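PDB 6A41: dehalogenase from Rhodospirillaceae, which probably acts as an NAD(P)-dependent oxidoreductase of the short-chain dehydrogenase/reductase type, with a role in dehalogenation. Local coordinates for residues I77-N82 / S128-F133. Sequence-based numbering, arbitrary orientation.
Sequences IDALVN and SGRIVF
Leu80 and Val132 join two neighbouring strands near the middle of a parallel sheet through a nearly straight bond, Val132 N to Leu80 O at 2.8 Å, with an N-H...O angle of 175°. Strands 79-82 and 129-133 run nearly parallel, and Leu80 uses both its backbone polar atoms on this neighbour, its N reaching Arg130 O. Asn82 N then donates to Val132 O at 2.7 Å, extending the regular parallel pattern, while CA-H...O contacts fill in between.

The face of Leu80, Ile131, Asn82 and Phe133 is well packed. Ile131 turns its CG1 branch beside its own backbone N (chi1 -54°), and the bend at chi2 brings CD1 within 4.0 Å of both CB and CD2 of Leu80. Asn82 and Phe133 lie alongside each other, and the amide OD1 sits over one ring face, offset toward the rim, 3.7 Å from CE2.

The start of the pair is looser and wetter. Arg130 N reaches Asp78 O only weakly, and a water bridges Asp78 OD1 and Ser128 OG; OD1 also forms a salt bridge with Arg126. Arg130 CB rests against Ala79 CB at 3.8 Å, and the side chain then bends away at chi2 (-84°) so that NH1 returns to Gly129 O and NH2 reaches Ser226 O. An alanine here would keep the CB contact but would probably leave Gly129 O and Ser226 O without their guanidinium donors.

Such a pairing belongs to the Rossmann-type core, where helix 98-126 makes the crossover between the strands and packs on Asn82 and Phe133. Helix 214-225 covers Ala79, Val81 and Val132 from the other face, and strands 7-10 and 172-179 continue the sheet on either side.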
# COMPACT_ATOMS: atom_id res chain seq x y z
N ILE A 77 -23.90 -22.57 -2.82
CA ILE A 77 -22.73 -22.04 -3.56
C ILE A 77 -21.53 -21.88 -2.60
O ILE A 77 -21.64 -21.18 -1.59
CB ILE A 77 -23.05 -20.68 -4.25
CG1 ILE A 77 -24.15 -20.87 -5.31
CG2 ILE A 77 -21.81 -20.06 -4.87
CD1 ILE A 77 -24.84 -19.54 -5.66
N ASP A 78 -20.41 -22.53 -2.90
CA ASP A 78 -19.25 -22.41 -2.03
C ASP A 78 -18.44 -21.16 -2.35
O ASP A 78 -17.76 -20.61 -1.44
CB ASP A 78 -18.34 -23.61 -2.18
CG ASP A 78 -18.95 -24.86 -1.57
OD1 ASP A 78 -19.26 -24.84 -0.35
OD2 ASP A 78 -19.24 -25.82 -2.31
N ALA A 79 -18.36 -20.77 -3.64
CA ALA A 79 -17.63 -19.59 -4.03
C ALA A 79 -18.32 -18.82 -5.14
O ALA A 79 -18.87 -19.44 -6.12
CB ALA A 79 -16.26 -20.01 -4.58
N LEU A 80 -18.36 -17.51 -4.97
CA LEU A 80 -18.80 -16.59 -6.01
C LEU A 80 -17.58 -15.96 -6.65
O LEU A 80 -16.81 -15.24 -5.96
CB LEU A 80 -19.73 -15.54 -5.49
CG LEU A 80 -20.10 -14.31 -6.35
CD1 LEU A 80 -20.86 -14.83 -7.58
CD2 LEU A 80 -20.93 -13.32 -5.58
N VAL A 81 -17.44 -16.10 -7.95
CA VAL A 81 -16.41 -15.38 -8.65
C VAL A 81 -17.06 -14.26 -9.42
O VAL A 81 -17.81 -14.52 -10.44
CB VAL A 81 -15.64 -16.33 -9.61
CG1 VAL A 81 -14.65 -15.57 -10.42
CG2 VAL A 81 -14.98 -17.46 -8.85
N ASN A 82 -16.92 -13.04 -8.93
CA ASN A 82 -17.55 -11.89 -9.56
C ASN A 82 -16.57 -11.44 -10.68
O ASN A 82 -15.64 -10.75 -10.39
CB ASN A 82 -17.74 -10.76 -8.60
CG ASN A 82 -18.99 -10.85 -7.73
OD1 ASN A 82 -18.90 -10.63 -6.52
ND2 ASN A 82 -20.10 -10.94 -8.32
N SER A 128 -19.70 -20.73 5.78
CA SER A 128 -18.53 -20.97 4.92
C SER A 128 -18.81 -20.32 3.58
O SER A 128 -19.94 -20.21 3.18
CB SER A 128 -18.13 -22.50 4.77
OG SER A 128 -19.00 -23.12 3.95
N GLY A 129 -17.76 -19.82 2.92
CA GLY A 129 -17.88 -19.30 1.63
C GLY A 129 -16.64 -18.55 1.20
O GLY A 129 -15.75 -18.24 2.00
N ARG A 130 -16.67 -18.18 -0.06
CA ARG A 130 -15.60 -17.47 -0.68
C ARG A 130 -16.22 -16.48 -1.66
O ARG A 130 -17.11 -16.84 -2.45
CB ARG A 130 -14.69 -18.40 -1.48
CG ARG A 130 -14.04 -19.46 -0.71
CD ARG A 130 -12.81 -18.88 -0.08
NE ARG A 130 -12.06 -19.91 0.61
CZ ARG A 130 -12.33 -20.42 1.78
NH1 ARG A 130 -13.31 -19.98 2.55
NH2 ARG A 130 -11.54 -21.33 2.25
N ILE A 131 -15.82 -15.24 -1.61
CA ILE A 131 -16.23 -14.30 -2.65
C ILE A 131 -14.94 -13.72 -3.31
O ILE A 131 -14.06 -13.22 -2.54
CB ILE A 131 -17.00 -13.11 -2.04
CG1 ILE A 131 -18.21 -13.40 -1.17
CG2 ILE A 131 -17.40 -12.11 -3.13
CD1 ILE A 131 -19.37 -13.81 -1.88
N VAL A 132 -14.76 -13.87 -4.61
CA VAL A 132 -13.57 -13.35 -5.31
C VAL A 132 -14.02 -12.36 -6.36
O VAL A 132 -14.87 -12.69 -7.21
CB VAL A 132 -12.69 -14.44 -5.93
CG1 VAL A 132 -11.52 -13.84 -6.76
CG2 VAL A 132 -12.32 -15.57 -4.95
N PHE A 133 -13.58 -11.11 -6.25
CA PHE A 133 -13.78 -10.14 -7.27
C PHE A 133 -12.70 -10.28 -8.30
O PHE A 133 -11.46 -10.14 -7.99
CB PHE A 133 -13.86 -8.72 -6.68
CG PHE A 133 -15.06 -8.47 -5.80
CD1 PHE A 133 -15.08 -8.88 -4.49
CD2 PHE A 133 -16.12 -7.75 -6.25
CE1 PHE A 133 -16.16 -8.64 -3.65
CE2 PHE A 133 -17.24 -7.54 -5.42
CZ PHE A 133 -17.25 -8.04 -4.15
O HOH W 1 -18.02 -23.23 1.52